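Local coordinates for putative pachytene checkpoint protein 2 (Caenorhabditis elegans, PDB 4XGU) that is an AAA+ ATPase that binds and hydrolyses ATP, probably remodels other proteins, and probably plays a key role in meiotic chromosome recombination, at residues Ser143-Glu148 against Ile315-Gly320; Ile175-Pro180 against Thr186-Gly191. All coordinates share one frame; numbering follows the deposited sequence.

Interaction 1 of 2, residues Ser143-Glu148 against Ile315-Gly320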
ATOM      1  N   SER B 143      32.411 -17.798  24.370  1.00 94.71           N
ATOM      2  CA  SER B 143      31.641 -18.896  23.798  1.00 93.89           C
ATOM      3  C   SER B 143      32.421 -19.741  22.800  1.00 90.44           C
ATOM      4  O   SER B 143      31.831 -20.548  22.080  1.00103.94           O
ATOM      5  CB  SER B 143      30.385 -18.348  23.120  1.00 95.49           C
ATOM      6  OG  SER B 143      30.726 -17.402  22.122  1.00 90.46           O
ATOM      7  N   ASN B 144      33.738 -19.557  22.758  1.00 73.64           N
ATOM      8  CA  ASN B 144      34.584 -20.218  21.764  1.00 71.46           C
ATOM      9  C   ASN B 144      34.131 -19.882  20.342  1.00 65.23           C
ATOM     10  O   ASN B 144      34.369 -20.639  19.402  1.00 67.20           O
ATOM     11  CB  ASN B 144      34.593 -21.735  21.983  1.00 74.85           C
ATOM     12  CG  ASN B 144      35.876 -22.386  21.499  1.00 84.03           C
ATOM     13  OD1 ASN B 144      35.853 -23.276  20.648  1.00 82.10           O
ATOM     14  ND2 ASN B 144      37.006 -21.937  22.036  1.00 91.87           N
ATOM     15  N   LEU B 145      33.486 -18.727  20.207  1.00 66.13           N
ATOM     16  CA  LEU B 145      32.952 -18.239  18.940  1.00 59.25           C
ATOM     17  C   LEU B 145      34.033 -18.038  17.886  1.00 56.14           C
ATOM     18  O   LEU B 145      33.830 -18.351  16.713  1.00 64.23           O
ATOM     19  CB  LEU B 145      32.205 -16.922  19.168  1.00 58.97           C
ATOM     20  CG  LEU B 145      31.996 -15.996  17.966  1.00 60.67           C
ATOM     21  CD1 LEU B 145      30.979 -16.577  16.998  1.00 63.91           C
ATOM     22  CD2 LEU B 145      31.579 -14.604  18.419  1.00 60.41           C
ATOM     23  N   LYS B 146      35.172 -17.500  18.310  1.00 53.90           N
ATOM     24  CA  LYS B 146      36.274 -17.212  17.399  1.00 54.15           C
ATOM     25  C   LYS B 146      36.767 -18.487  16.732  1.00 58.40           C
ATOM     26  O   LYS B 146      36.997 -18.512  15.524  1.00 61.87           O
ATOM     27  CB  LYS B 146      37.421 -16.518  18.138  1.00 47.58           C
ATOM     28  CG  LYS B 146      37.066 -15.134  18.666  1.00 53.43           C
ATOM     29  CD  LYS B 146      38.124 -14.600  19.627  1.00 52.51           C
ATOM     30  CE  LYS B 146      39.473 -14.450  18.945  1.00 52.83           C
ATOM     31  NZ  LYS B 146      40.535 -14.020  19.904  1.00 61.90           N
ATOM     32  N   ASN B 147      36.915 -19.548  17.518  1.00 60.05           N
ATOM     33  CA  ASN B 147      37.361 -20.825  16.977  1.00 52.55           C
ATOM     34  C   ASN B 147      36.365 -21.407  15.986  1.00 59.77           C
ATOM     35  O   ASN B 147      36.760 -21.959  14.959  1.00 69.07           O
ATOM     36  CB  ASN B 147      37.615 -21.828  18.103  1.00 49.56           C
ATOM     37  CG  ASN B 147      39.014 -21.718  18.675  1.00 58.17           C
ATOM     38  OD1 ASN B 147      39.950 -21.307  17.986  1.00 62.53           O
ATOM     39  ND2 ASN B 147      39.166 -22.091  19.942  1.00 57.64           N
ATOM     40  N   GLU B 148      35.077 -21.278  16.291  1.00 59.11           N
ATOM     41  CA  GLU B 148      34.036 -21.873  15.455  1.00 57.51           C
ATOM     42  C   GLU B 148      33.984 -21.221  14.079  1.00 62.36           C
ATOM     43  O   GLU B 148      33.938 -21.910  13.060  1.00 68.71           O
ATOM     44  CB  GLU B 148      32.671 -21.764  16.139  1.00 65.67           C
ATOM     45  CG  GLU B 148      32.587 -22.489  17.471  1.00 78.13           C
ATOM     46  CD  GLU B 148      31.232 -22.338  18.136  1.00 92.73           C
ATOM     47  OE1 GLU B 148      31.123 -22.647  19.343  1.00103.45           O
ATOM     48  OE2 GLU B 148      30.277 -21.909  17.456  1.00 93.00           O
ATOM     49  N   ILE B 315      26.662 -20.133   6.761  1.00 74.25           N
ATOM     50  CA  ILE B 315      26.517 -20.192   8.205  1.00 66.85           C
ATOM     51  C   ILE B 315      26.074 -18.840   8.760  1.00 69.77           C
ATOM     52  O   ILE B 315      26.557 -17.791   8.332  1.00 64.85           O
ATOM     53  CB  ILE B 315      27.834 -20.629   8.877  1.00 70.24           C
ATOM     54  CG1 ILE B 315      27.689 -20.642  10.399  1.00 70.85           C
ATOM     55  CG2 ILE B 315      28.987 -19.725   8.450  1.00 65.71           C
ATOM     56  CD1 ILE B 315      28.945 -21.063  11.125  1.00 70.26           C
ATOM     57  N   VAL B 316      25.133 -18.873   9.698  1.00 71.50           N
ATOM     58  CA  VAL B 316      24.678 -17.665  10.371  1.00 62.42           C
ATOM     59  C   VAL B 316      25.042 -17.732  11.847  1.00 64.91           C
ATOM     60  O   VAL B 316      24.550 -18.594  12.575  1.00 67.87           O
ATOM     61  CB  VAL B 316      23.163 -17.470  10.229  1.00 72.82           C
ATOM     62  CG1 VAL B 316      22.718 -16.236  10.996  1.00 79.94           C
ATOM     63  CG2 VAL B 316      22.776 -17.358   8.762  1.00 74.80           C
ATOM     64  N   LYS B 317      25.912 -16.824  12.281  1.00 59.44           N
ATOM     65  CA  LYS B 317      26.356 -16.791  13.668  1.00 65.83           C
ATOM     66  C   LYS B 317      25.820 -15.577  14.414  1.00 70.28           C
ATOM     67  O   LYS B 317      25.956 -14.442  13.954  1.00 74.87           O
ATOM     68  CB  LYS B 317      27.884 -16.805  13.740  1.00 71.65           C
ATOM     69  CG  LYS B 317      28.481 -18.189  13.888  1.00 76.35           C
ATOM     70  CD  LYS B 317      28.054 -18.827  15.201  1.00 85.62           C
ATOM     71  CE  LYS B 317      28.603 -20.236  15.334  1.00 89.75           C
ATOM     72  NZ  LYS B 317      28.222 -20.860  16.632  1.00 93.25           N
ATOM     73  N   ASN B 318      25.214 -15.826  15.569  1.00 73.12           N
ATOM     74  CA  ASN B 318      24.729 -14.755  16.428  1.00 78.90           C
ATOM     75  C   ASN B 318      25.770 -14.362  17.464  1.00 76.86           C
ATOM     76  O   ASN B 318      26.225 -15.193  18.247  1.00 82.98           O
ATOM     77  CB  ASN B 318      23.429 -15.164  17.124  1.00 90.99           C
ATOM     78  CG  ASN B 318      22.201 -14.857  16.289  1.00107.46           C
ATOM     79  OD1 ASN B 318      21.362 -15.726  16.043  1.00111.19           O
ATOM     80  ND2 ASN B 318      22.090 -13.609  15.844  1.00113.54           N
ATOM     81  N   VAL B 319      26.150 -13.090  17.458  1.00 71.26           N
ATOM     82  CA  VAL B 319      27.110 -12.578  18.425  1.00 68.90           C
ATOM     83  C   VAL B 319      26.397 -11.713  19.453  1.00 74.41           C
ATOM     84  O   VAL B 319      25.855 -10.658  19.119  1.00 84.01           O
ATOM     85  CB  VAL B 319      28.215 -11.758  17.743  1.00 64.89           C
ATOM     86  CG1 VAL B 319      29.344 -11.501  18.713  1.00 63.92           C
ATOM     87  CG2 VAL B 319      28.729 -12.487  16.513  1.00 59.94           C
ATOM     88  N   GLY B 320      26.388 -12.162  20.703  1.00 71.79           N
ATOM     89  CA  GLY B 320      25.669 -11.454  21.745  1.00 83.52           C
ATOM     90  C   GLY B 320      26.541 -10.464  22.488  1.00 90.35           C
ATOM     91  O   GLY B 320      27.761 -10.452  22.315  1.00 91.76           O
TER

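Interaction 2 of 2, residues Ile175-Pro180 against Thr186-Gly191. With ADP (adenosine-5'-diphosphate), chain H.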
ATOM      1  N   ILE B 175      28.918 -15.709   4.307  1.00 61.55           N
ATOM      2  CA  ILE B 175      28.803 -15.884   5.750  1.00 69.91           C
ATOM      3  C   ILE B 175      28.121 -14.668   6.377  1.00 67.74           C
ATOM      4  O   ILE B 175      28.376 -13.531   5.981  1.00 68.50           O
ATOM      5  CB  ILE B 175      30.180 -16.118   6.399  1.00 83.47           C
ATOM      6  CG1 ILE B 175      30.078 -16.052   7.922  1.00 84.66           C
ATOM      7  CG2 ILE B 175      31.186 -15.104   5.890  1.00 92.20           C
ATOM      8  CD1 ILE B 175      31.412 -15.992   8.623  1.00 88.37           C
ATOM      9  N   LEU B 176      27.246 -14.918   7.349  1.00 64.26           N
ATOM     10  CA  LEU B 176      26.460 -13.864   7.977  1.00 57.43           C
ATOM     11  C   LEU B 176      26.642 -13.821   9.493  1.00 65.22           C
ATOM     12  O   LEU B 176      26.427 -14.817  10.183  1.00 67.24           O
ATOM     13  CB  LEU B 176      24.983 -14.053   7.637  1.00 59.68           C
ATOM     14  CG  LEU B 176      23.968 -13.098   8.258  1.00 56.83           C
ATOM     15  CD1 LEU B 176      24.103 -11.715   7.656  1.00 55.22           C
ATOM     16  CD2 LEU B 176      22.564 -13.637   8.059  1.00 62.44           C
ATOM     17  N   LEU B 177      27.039 -12.659  10.004  1.00 70.56           N
ATOM     18  CA  LEU B 177      27.139 -12.433  11.443  1.00 58.27           C
ATOM     19  C   LEU B 177      26.059 -11.456  11.886  1.00 64.50           C
ATOM     20  O   LEU B 177      25.894 -10.398  11.281  1.00 69.55           O
ATOM     21  CB  LEU B 177      28.517 -11.888  11.813  1.00 54.50           C
ATOM     22  CG  LEU B 177      29.730 -12.752  11.467  1.00 59.37           C
ATOM     23  CD1 LEU B 177      31.016 -11.999  11.772  1.00 57.20           C
ATOM     24  CD2 LEU B 177      29.684 -14.063  12.229  1.00 59.15           C
ATOM     25  N   THR B 178      25.312 -11.805  12.929  1.00 64.35           N
ATOM     26  CA  THR B 178      24.267 -10.913  13.423  1.00 65.70           C
ATOM     27  C   THR B 178      24.356 -10.709  14.931  1.00 69.73           C
ATOM     28  O   THR B 178      24.965 -11.508  15.644  1.00 68.31           O
ATOM     29  CB  THR B 178      22.861 -11.435  13.078  1.00 70.35           C
ATOM     30  OG1 THR B 178      22.625 -12.666  13.769  1.00 75.58           O
ATOM     31  CG2 THR B 178      22.719 -11.659  11.578  1.00 70.24           C
ATOM     32  N   GLY B 179      23.739  -9.632  15.407  1.00 72.22           N
ATOM     33  CA  GLY B 179      23.735  -9.303  16.820  1.00 69.59           C
ATOM     34  C   GLY B 179      23.609  -7.808  17.040  1.00 75.20           C
ATOM     35  O   GLY B 179      23.459  -7.049  16.083  1.00 78.29           O
ATOM     36  N   PRO B 180      23.653  -7.377  18.307  1.00 79.48           N
ATOM     37  CA  PRO B 180      23.669  -5.950  18.647  1.00 82.13           C
ATOM     38  C   PRO B 180      24.902  -5.250  18.073  1.00 81.09           C
ATOM     39  O   PRO B 180      25.900  -5.915  17.795  1.00 77.86           O
ATOM     40  CB  PRO B 180      23.698  -5.956  20.179  1.00 85.61           C
ATOM     41  CG  PRO B 180      23.098  -7.262  20.563  1.00 85.48           C
ATOM     42  CD  PRO B 180      23.548  -8.225  19.506  1.00 82.63           C
ATOM     43  N   THR B 186      32.060  -6.627  12.811  1.00 54.96           N
ATOM     44  CA  THR B 186      32.942  -6.125  11.768  1.00 56.57           C
ATOM     45  C   THR B 186      34.383  -6.520  12.057  1.00 58.93           C
ATOM     46  O   THR B 186      35.089  -7.001  11.171  1.00 63.33           O
ATOM     47  CB  THR B 186      32.852  -4.593  11.639  1.00 61.80           C
ATOM     48  OG1 THR B 186      31.491  -4.209  11.404  1.00 62.21           O
ATOM     49  CG2 THR B 186      33.720  -4.105  10.490  1.00 64.38           C
ATOM     50  N   SER B 187      34.805  -6.333  13.305  1.00 64.76           N
ATOM     51  CA  SER B 187      36.162  -6.677  13.724  1.00 61.81           C
ATOM     52  C   SER B 187      36.456  -8.155  13.493  1.00 67.90           C
ATOM     53  O   SER B 187      37.564  -8.518  13.099  1.00 69.80           O
ATOM     54  CB  SER B 187      36.377  -6.320  15.196  1.00 54.92           C
ATOM     55  OG  SER B 187      36.365  -4.917  15.388  1.00 55.66           O
ATOM     56  N   LEU B 188      35.459  -9.001  13.738  1.00 68.44           N
ATOM     57  CA  LEU B 188      35.579 -10.426  13.455  1.00 57.29           C
ATOM     58  C   LEU B 188      35.864 -10.666  11.977  1.00 58.17           C
ATOM     59  O   LEU B 188      36.752 -11.439  11.624  1.00 59.14           O
ATOM     60  CB  LEU B 188      34.307 -11.171  13.863  1.00 61.77           C
ATOM     61  CG  LEU B 188      34.113 -11.485  15.346  1.00 66.91           C
ATOM     62  CD1 LEU B 188      32.795 -12.209  15.563  1.00 63.75           C
ATOM     63  CD2 LEU B 188      35.270 -12.322  15.866  1.00 66.25           C
ATOM     64  N   CYS B 189      35.105  -9.996  11.116  1.00 61.60           N
ATOM     65  CA  CYS B 189      35.273 -10.141   9.676  1.00 57.95           C
ATOM     66  C   CYS B 189      36.643  -9.661   9.215  1.00 52.39           C
ATOM     67  O   CYS B 189      37.274 -10.297   8.372  1.00 56.91           O
ATOM     68  CB  CYS B 189      34.181  -9.377   8.929  1.00 59.98           C
ATOM     69  SG  CYS B 189      32.541 -10.108   9.067  1.00 64.49           S
ATOM     70  N   LYS B 190      37.092  -8.536   9.763  1.00 58.35           N
ATOM     71  CA  LYS B 190      38.399  -7.995   9.418  1.00 56.84           C
ATOM     72  C   LYS B 190      39.489  -8.993   9.792  1.00 57.03           C
ATOM     73  O   LYS B 190      40.291  -9.399   8.949  1.00 65.69           O
ATOM     74  CB  LYS B 190      38.649  -6.663  10.128  1.00 61.13           C
ATOM     75  CG  LYS B 190      37.576  -5.603   9.941  1.00 71.36           C
ATOM     76  CD  LYS B 190      37.677  -4.922   8.592  1.00 81.03           C
ATOM     77  CE  LYS B 190      37.090  -3.515   8.635  1.00 83.64           C
ATOM     78  NZ  LYS B 190      37.828  -2.625   9.579  1.00 88.71           N
ATOM     79  N   GLY B 191      39.501  -9.391  11.060  1.00 50.81           N
ATOM     80  CA  GLY B 191      40.529 -10.277  11.576  1.00 48.10           C
ATOM     81  C   GLY B 191      40.514 -11.640  10.920  1.00 57.18           C
ATOM     82  O   GLY B 191      41.568 -12.244  10.695  1.00 63.16           O
TER
HETATM   83  PB  ADP H 501      29.937  -4.017  15.164  1.00 65.44           P
HETATM   84  O1B ADP H 501      29.212  -4.907  16.143  1.00 63.91           O
HETATM   85  O2B ADP H 501      30.470  -4.747  13.956  1.00 74.04           O
HETATM   86  O3B ADP H 501      29.211  -2.730  14.837  1.00 69.42           O
HETATM   87  PA  ADP H 501      32.660  -3.267  15.246  1.00110.17           P
HETATM   88  O1A ADP H 501      33.219  -4.585  14.767  1.00111.19           O
HETATM   89  O2A ADP H 501      32.462  -2.128  14.273  1.00115.32           O
HETATM   90  O3A ADP H 501      31.252  -3.555  15.982  1.00 96.73           O
HETATM   91  O5' ADP H 501      33.631  -2.744  16.417  1.00 91.38           O
HETATM   92  C5' ADP H 501      33.148  -2.462  17.726  1.00 92.55           C
HETATM   93  C4' ADP H 501      34.307  -1.957  18.576  1.00 96.58           C
HETATM   94  O4' ADP H 501      34.092  -2.319  19.942  1.00 97.37           O
HETATM   95  C3' ADP H 501      35.626  -2.575  18.142  1.00103.57           C
HETATM   96  O3' ADP H 501      36.456  -1.587  17.526  1.00110.63           O
HETATM   97  C2' ADP H 501      36.275  -3.096  19.408  1.00101.32           C
HETATM   98  O2' ADP H 501      37.362  -2.244  19.781  1.00100.19           O
HETATM   99  C1' ADP H 501      35.196  -3.050  20.479  1.00 98.12           C
HETATM  100  N9  ADP H 501      34.729  -4.433  20.749  1.00 92.49           N
HETATM  101  C8  ADP H 501      33.498  -4.901  20.471  1.00 84.45           C
HETATM  102  N7  ADP H 501      33.366  -6.203  20.831  1.00 79.89           N
HETATM  103  C5  ADP H 501      34.540  -6.591  21.355  1.00 83.05           C
HETATM  104  C6  ADP H 501      35.081  -7.842  21.930  1.00 83.11           C
HETATM  105  N6  ADP H 501      34.313  -8.954  22.014  1.00 86.38           N
HETATM  106  N1  ADP H 501      36.358  -7.832  22.368  1.00 85.46           N
HETATM  107  C2  ADP H 501      37.125  -6.727  22.288  1.00 88.50           C
HETATM  108  N3  ADP H 501      36.701  -5.556  21.777  1.00 89.78           N
HETATM  109  C4  ADP H 501      35.437  -5.423  21.303  1.00 89.99           C

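Interaction 1 of 2, residues Ser143-Glu148 against Ile315-Gly320
Leu145 and Val319 mark the closest backbone approach, with CA atoms 8.2 Å apart, so the first turn of helix 145-161 meets strand 315-318 and the residues just after it through side chains alone. Asn144 stands at the N-cap position, and its carbonyl O accepts the amide of Glu148 at 3.3 Å. Leu145 turns its CG anti to the backbone N (chi1 159°), which carries one methyl to Lys317 on the strand and the other to Val319 just beyond it. CD2 sits 3.8 Å from Val319 CG1, the two side chains crossing at about a right angle, while CD1 lies 4.1 Å from CD of Lys317, whose chain runs past it in the opposite direction. One turn on, Glu148 extends beyond CG and meets the Lys317 ammonium in a salt bridge; the very short 2.4 Å between Glu148 OE2 and Lys317 NZ makes the exact distance doubtful. Lys317 is thus both aliphatic, beside Leu145, and charged, at Glu148. With an alanine here, Glu148 is likely to lose its positive mate and a gap to open beside Leu145 CD1. Strand 315-318 closes the large sheet at one end within the chain, its backbone bonded to Leu176 and Thr178 of strand 174-178. Lys317 also touches Val149 of the helix, and Val319 packs on Tyr141 and on Thr183 of the nucleotide-binding loop.

Interaction 2 of 2, residues Ile175-Pro180 against Thr186-Gly191
The Walker A motif, or P-loop, of this AAA ATPase runs from the end of strand 174-178 into helix 185-199, and here Leu177 on the strand packs against Leu188 and Cys189 on the helix. No hydrogen bond crosses between the segments. Leu177 holds its CG beside the backbone N, anti to the carbonyl carbon (chi1 -60°), and extends on from there to set its CD1 methyl 3.6 Å from Cys189 SG and 4.0 Å from Leu188 CB. One methyl therefore meets two consecutive helix residues, and the side chains of Leu177 and Leu188 cross at about a right angle. All three are buried. Gly179, where the strand gives way to the loop, has phi 152°; a CB there would run into Pro180 CD and the carbonyl O of Thr178.

The first turn of the helix holds the ADP phosphates. Thr186 gives O2B two bonds, from its N at 2.7 Å and its OG1 at 2.8 Å. Ser187 does the same for O1A, from N at 2.8 Å and from OG at 3.2 Å; its OG lies beside its own backbone N, which lets both donors reach one oxygen. The Gly184 amide and Lys185 NZ also bond ADP.

The chemistry divides by position: amides and hydroxyls at the helix N-terminus grip both phosphates, where the helix dipole would probably help offset their negative charge, while a purely apolar contact sets that helix against the sheet.

Overall arrangement
The centres of interactions 1 and 2 lie 9 Å apart, and both reach the same parallel core sheet of the AAA+ fold, in which strands 174-178 and 315-318 are neighbours. Along the chain the order is 143-148, 175-180, 186-191, 315-320, so the P-loop contact falls wholly within the span that interaction 1 brackets. Probable backbone hydrogen bonds join them directly: Val319 N to Thr178 O at 2.7 Å, and Thr178 N to Lys317 O at 2.9 Å. Each interaction packs one helix, 145-161 or 185-199, against one of two adjacent strands, and the backbone bonds link the end strand to the strand that leads into the ADP-binding loop.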